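Local coordinates for protein SxtG (Microseira wollei, PDB 6U1R) that is an amidinotransferase of the saxitoxin biosynthetic pathway that probably transfers an amidino group through an amidino-cysteine intermediate, at residues S257-A262 / P281-V286; R251-E256 / P290-S295. All coordinates share one frame; numbering follows the deposited sequence.

Interaction 1 (S257-A262 / P281-V286); sequences SQCPEA and PEFVDV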
loop_
_atom_site.group_PDB
_atom_site.type_symbol
_atom_site.label_atom_id
_atom_site.label_comp_id
_atom_site.label_asym_id
_atom_site.label_seq_id
_atom_site.Cartn_x
_atom_site.Cartn_y
_atom_site.Cartn_z
ATOM N N SER A 257 -13.385 11.097 20.894
ATOM C CA SER A 257 -14.716 11.526 20.476
ATOM C C SER A 257 -15.770 10.929 21.400
ATOM O O SER A 257 -15.667 9.771 21.811
ATOM C CB SER A 257 -15.022 11.102 19.041
ATOM O OG SER A 257 -16.332 11.515 18.664
ATOM N N GLN A 258 -16.779 11.729 21.716
ATOM C CA GLN A 258 -17.974 11.269 22.409
ATOM C C GLN A 258 -19.073 10.808 21.451
ATOM O O GLN A 258 -20.162 10.455 21.912
ATOM C CB GLN A 258 -18.505 12.392 23.307
ATOM C CG GLN A 258 -17.535 12.778 24.432
ATOM C CD GLN A 258 -17.935 14.066 25.151
ATOM O OE1 GLN A 258 -18.559 14.962 24.571
ATOM N NE2 GLN A 258 -17.565 14.164 26.418
ATOM N N CYS A 259 -18.828 10.821 20.137
ATOM C CA CYS A 259 -19.838 10.386 19.171
ATOM C C CYS A 259 -19.820 8.867 19.077
ATOM O O CYS A 259 -18.813 8.305 18.644
ATOM C CB CYS A 259 -19.563 10.968 17.787
ATOM S SG CYS A 259 -20.727 10.364 16.514
ATOM N N PRO A 260 -20.893 8.166 19.463
ATOM C CA PRO A 260 -20.861 6.695 19.388
ATOM C C PRO A 260 -20.787 6.154 17.972
ATOM O O PRO A 260 -20.391 4.989 17.795
ATOM C CB PRO A 260 -22.187 6.275 20.060
ATOM C CG PRO A 260 -22.618 7.471 20.853
ATOM C CD PRO A 260 -22.135 8.657 20.079
ATOM N N GLU A 261 -21.185 6.957 16.985
ATOM C CA GLU A 261 -21.207 6.629 15.564
ATOM C C GLU A 261 -19.928 7.067 14.832
ATOM O O GLU A 261 -19.938 7.158 13.597
ATOM C CB GLU A 261 -22.417 7.305 14.903
ATOM C CG GLU A 261 -23.783 6.867 15.460
ATOM C CD GLU A 261 -24.220 7.630 16.698
ATOM O OE1 GLU A 261 -23.927 8.838 16.791
ATOM O OE2 GLU A 261 -24.888 7.028 17.565
ATOM N N ALA A 262 -18.861 7.375 15.574
ATOM C CA ALA A 262 -17.738 8.132 15.029
ATOM C C ALA A 262 -17.164 7.465 13.792
ATOM O O ALA A 262 -16.843 6.272 13.797
ATOM C CB ALA A 262 -16.639 8.301 16.081
ATOM N N PRO A 281 -19.455 20.908 19.904
ATOM C CA PRO A 281 -19.717 20.911 21.354
ATOM C C PRO A 281 -20.331 19.623 21.879
ATOM O O PRO A 281 -20.279 19.387 23.094
ATOM C CB PRO A 281 -20.674 22.097 21.536
ATOM C CG PRO A 281 -21.421 22.169 20.281
ATOM C CD PRO A 281 -20.404 21.770 19.184
ATOM N N GLU A 282 -20.927 18.800 21.027
ATOM C CA GLU A 282 -21.500 17.533 21.460
ATOM C C GLU A 282 -20.502 16.384 21.395
ATOM O O GLU A 282 -20.582 15.456 22.211
ATOM C CB GLU A 282 -22.729 17.212 20.602
ATOM C CG GLU A 282 -23.939 18.106 20.905
ATOM C CD GLU A 282 -24.534 17.821 22.273
ATOM O OE1 GLU A 282 -24.666 16.630 22.610
ATOM O OE2 GLU A 282 -24.856 18.776 23.009
ATOM N N PHE A 283 -19.570 16.409 20.443
ATOM C CA PHE A 283 -18.619 15.312 20.293
ATOM C C PHE A 283 -17.313 15.507 21.066
ATOM O O PHE A 283 -16.564 14.533 21.229
ATOM C CB PHE A 283 -18.262 15.099 18.817
ATOM C CG PHE A 283 -19.436 14.723 17.917
ATOM C CD1 PHE A 283 -20.692 14.417 18.429
ATOM C CD2 PHE A 283 -19.252 14.673 16.544
ATOM C CE1 PHE A 283 -21.743 14.088 17.583
ATOM C CE2 PHE A 283 -20.287 14.345 15.694
ATOM C CZ PHE A 283 -21.534 14.044 16.212
ATOM N N VAL A 284 -17.009 16.719 21.532
ATOM C CA VAL A 284 -15.726 17.017 22.171
ATOM C C VAL A 284 -15.973 17.573 23.565
ATOM O O VAL A 284 -16.744 18.523 23.730
ATOM C CB VAL A 284 -14.907 18.017 21.327
ATOM C CG1 VAL A 284 -13.707 18.518 22.093
ATOM C CG2 VAL A 284 -14.469 17.370 20.020
ATOM N N ASP A 285 -15.310 16.987 24.569
ATOM C CA ASP A 285 -15.157 17.620 25.877
ATOM C C ASP A 285 -13.894 18.477 25.822
ATOM O O ASP A 285 -12.780 17.945 25.808
ATOM C CB ASP A 285 -15.065 16.569 26.985
ATOM C CG ASP A 285 -14.937 17.184 28.385
ATOM O OD1 ASP A 285 -14.662 18.393 28.496
ATOM O OD2 ASP A 285 -15.107 16.443 29.381
ATOM N N VAL A 286 -14.063 19.802 25.776
ATOM C CA VAL A 286 -12.916 20.685 25.569
ATOM C C VAL A 286 -11.908 20.561 26.693
ATOM O O VAL A 286 -10.726 20.879 26.502
ATOM C CB VAL A 286 -13.362 22.153 25.429
ATOM C CG1 VAL A 286 -14.271 22.320 24.223
ATOM C CG2 VAL A 286 -14.065 22.621 26.700
#
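Q258 and F283 bring the two loops together through a single backbone hydrogen bond, Q258 N to F283 O at 2.9 Å, nearly straight at the hydrogen (173°). One residue on, C259 lays its side chain over a face of the F283 ring. CB of C259 sits almost on the ring normal, 3.6 Å from the ring centroid of F283, a CH-pi contact. A chi1 of 176° puts SG of C259 opposite the backbone N and over the CZ end of the F283 ring, 4.1 Å from its centroid, adding a sulfur-aromatic contact. Cysteine suits the place, being slim enough to lie flat on the ring yet polarisable. W318 meets F283 edge-to-face. Just before the cysteine, OG of S257 accepts from C259 N at 3.0 Å, a bond that steadies the backbone there. The exposed chain of Q258 runs out beside F283 O, its CB 3.6 Å from that oxygen, and extends toward D285, whose OD1 is held by N287 N. An ST turn at S257 leads into a type I beta turn from C259 to A262, in the loop that runs on toward H264, a predicted active-site residue in the five-bladed alpha/beta propeller of the amidinotransferases.

Interaction 2 (R251-E256 / P290-S295); sequences RIHIIE and PKILKS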
loop_
_atom_site.group_PDB
_atom_site.type_symbol
_atom_site.label_atom_id
_atom_site.label_comp_id
_atom_site.label_asym_id
_atom_site.label_seq_id
_atom_site.Cartn_x
_atom_site.Cartn_y
_atom_site.Cartn_z
ATOM N N ARG A 251 4.198 14.744 14.499
ATOM C CA ARG A 251 3.663 14.210 15.740
ATOM C C ARG A 251 2.157 14.090 15.583
ATOM O O ARG A 251 1.500 15.066 15.205
ATOM C CB ARG A 251 3.989 15.132 16.919
ATOM C CG ARG A 251 5.472 15.442 17.084
ATOM C CD ARG A 251 5.691 16.623 18.031
ATOM N NE ARG A 251 5.325 17.923 17.443
ATOM C CZ ARG A 251 6.188 18.872 17.059
ATOM N NH1 ARG A 251 7.502 18.699 17.176
ATOM N NH2 ARG A 251 5.736 20.022 16.560
ATOM N N ILE A 252 1.614 12.911 15.889
ATOM C CA ILE A 252 0.174 12.662 15.806
ATOM C C ILE A 252 -0.423 12.614 17.205
ATOM O O ILE A 252 0.025 11.832 18.056
ATOM C CB ILE A 252 -0.122 11.354 15.056
ATOM C CG1 ILE A 252 0.587 11.372 13.700
ATOM C CG2 ILE A 252 -1.647 11.160 14.936
ATOM C CD1 ILE A 252 0.193 10.244 12.784
ATOM N N HIS A 253 -1.462 13.419 17.419
ATOM C CA HIS A 253 -2.158 13.541 18.694
ATOM C C HIS A 253 -3.547 12.948 18.530
ATOM O O HIS A 253 -4.225 13.247 17.549
ATOM C CB HIS A 253 -2.272 15.005 19.103
ATOM C CG HIS A 253 -0.962 15.722 19.101
ATOM N ND1 HIS A 253 -0.141 15.778 20.208
ATOM C CD2 HIS A 253 -0.315 16.384 18.113
ATOM C CE1 HIS A 253 0.951 16.462 19.903
ATOM N NE2 HIS A 253 0.871 16.838 18.638
ATOM N N ILE A 254 -3.972 12.126 19.478
ATOM C CA ILE A 254 -5.236 11.402 19.357
ATOM C C ILE A 254 -6.239 12.028 20.315
ATOM O O ILE A 254 -5.975 12.116 21.519
ATOM C CB ILE A 254 -5.042 9.904 19.636
ATOM C CG1 ILE A 254 -4.079 9.308 18.600
ATOM C CG2 ILE A 254 -6.380 9.160 19.627
ATOM C CD1 ILE A 254 -4.516 9.525 17.104
ATOM N N ILE A 255 -7.382 12.472 19.783
ATOM C CA ILE A 255 -8.462 12.993 20.613
ATOM C C ILE A 255 -9.452 11.871 20.903
ATOM O O ILE A 255 -9.519 10.872 20.186
ATOM C CB ILE A 255 -9.192 14.188 19.967
ATOM C CG1 ILE A 255 -10.023 13.731 18.763
ATOM C CG2 ILE A 255 -8.203 15.283 19.571
ATOM C CD1 ILE A 255 -11.145 14.645 18.423
ATOM N N GLU A 256 -10.265 12.072 21.942
ATOM C CA GLU A 256 -11.372 11.180 22.278
ATOM C C GLU A 256 -12.680 11.795 21.790
ATOM O O GLU A 256 -13.026 12.903 22.199
ATOM C CB GLU A 256 -11.432 10.948 23.788
ATOM C CG GLU A 256 -10.115 10.444 24.389
ATOM C CD GLU A 256 -9.761 9.034 23.950
ATOM O OE1 GLU A 256 -10.688 8.210 23.799
ATOM O OE2 GLU A 256 -8.552 8.749 23.753
ATOM N N PRO A 290 -6.164 17.324 23.960
ATOM C CA PRO A 290 -4.705 17.334 24.137
ATOM C C PRO A 290 -4.214 18.699 24.603
ATOM O O PRO A 290 -4.699 19.737 24.159
ATOM C CB PRO A 290 -4.179 16.986 22.745
ATOM C CG PRO A 290 -5.282 16.177 22.126
ATOM C CD PRO A 290 -6.560 16.783 22.646
ATOM N N LYS A 291 -3.242 18.696 25.520
ATOM C CA LYS A 291 -2.826 19.951 26.135
ATOM C C LYS A 291 -2.145 20.889 25.144
ATOM O O LYS A 291 -2.146 22.105 25.362
ATOM C CB LYS A 291 -1.897 19.663 27.315
ATOM C CG LYS A 291 -2.531 18.742 28.353
ATOM C CD LYS A 291 -2.205 19.187 29.772
ATOM C CE LYS A 291 -3.069 18.459 30.789
ATOM N NZ LYS A 291 -2.855 18.980 32.171
ATOM N N ILE A 292 -1.575 20.358 24.060
ATOM C CA ILE A 292 -0.918 21.203 23.061
ATOM C C ILE A 292 -1.873 22.268 22.529
ATOM O O ILE A 292 -1.455 23.375 22.159
ATOM C CB ILE A 292 -0.358 20.308 21.936
ATOM C CG1 ILE A 292 0.429 21.135 20.918
ATOM C CG2 ILE A 292 -1.503 19.504 21.267
ATOM C CD1 ILE A 292 0.978 20.298 19.747
ATOM N N LEU A 293 -3.169 21.972 22.507
ATOM C CA LEU A 293 -4.128 22.940 21.995
ATOM C C LEU A 293 -4.323 24.148 22.905
ATOM O O LEU A 293 -4.994 25.096 22.490
ATOM C CB LEU A 293 -5.459 22.236 21.748
ATOM C CG LEU A 293 -5.420 21.312 20.526
ATOM C CD1 LEU A 293 -6.544 20.295 20.574
ATOM C CD2 LEU A 293 -5.534 22.119 19.269
ATOM N N LYS A 294 -3.712 24.181 24.098
ATOM C CA LYS A 294 -3.950 25.280 25.029
ATOM C C LYS A 294 -3.523 26.632 24.470
ATOM O O LYS A 294 -4.083 27.658 24.866
ATOM C CB LYS A 294 -3.224 25.027 26.357
ATOM C CG LYS A 294 -3.828 23.916 27.204
ATOM C CD LYS A 294 -5.265 24.231 27.604
ATOM C CE LYS A 294 -5.781 23.251 28.655
ATOM N NZ LYS A 294 -7.121 23.650 29.171
ATOM N N SER A 295 -2.540 26.670 23.572
ATOM C CA SER A 295 -2.089 27.933 22.996
ATOM C C SER A 295 -3.009 28.471 21.900
ATOM O O SER A 295 -2.833 29.624 21.471
ATOM C CB SER A 295 -0.682 27.760 22.428
ATOM O OG SER A 295 -0.703 26.824 21.380
#
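H253 and I292 touch over a face of the imidazole. The CG2 methyl of I292 stands 4.2 Å from the centroid of the H253 ring, 13° off its normal and displaced toward the rim, a CH-pi contact, while CD1 of I292 comes to 3.6 Å from NE2 of H253. With chi1 of -176° I292 sends CG1 away from its backbone N and carries on extended, so that both methyls reach the imidazole and the two side chains cross at about a right angle. Further along the strand, CG2 of I255 meets CD of P290 at 3.8 Å, and CG of P290 lies 4.2 Å from O of I254. No hydrogen bond joins the segments: this is apolar packing of a short 3-10 segment, 291-295, against an outermost strand, 251-255, of a three-stranded mixed sheet in the alpha/beta propeller. Proline fits at the start of that segment, its rigid ring packing on the strand with no N-H to satisfy, and P290 O accepts from L293 N at 3.2 Å. Beta-branched isoleucine suits the extended strand at I255, and at I292 its two branches each bring a methyl to the ring. The rotation of the imidazole is held by NE2, hydrogen-bonded to D225 OD1, the carboxylate oxygen that also forms a salt bridge with R251 NE. F227, on the neighbouring strand 225-229, meets the H253 ring with planes about 30° apart and also touches I292 and L293, while F383 packs on I292 and L293 from the C terminus.

From the N terminus, the chain enters both contacts one after the other: strand 251-255 supplies the first side of interaction 2, and the loop that follows at once, 257-262, supplies the first side of interaction 1. It then passes H264 and forms strands 269-273 and 276-279 before returning. The returning loop meets 257-262 first, through 281-286, closing the inner excursion, and then, through 290-295, meets the strand, closing the outer one. Interaction 1 is therefore nested within interaction 2, their centres 15 Å apart. Together they tie two points of the connection between strands 276-279 and 297-300 to the edge of the three-stranded sheet and to the loop leaving it.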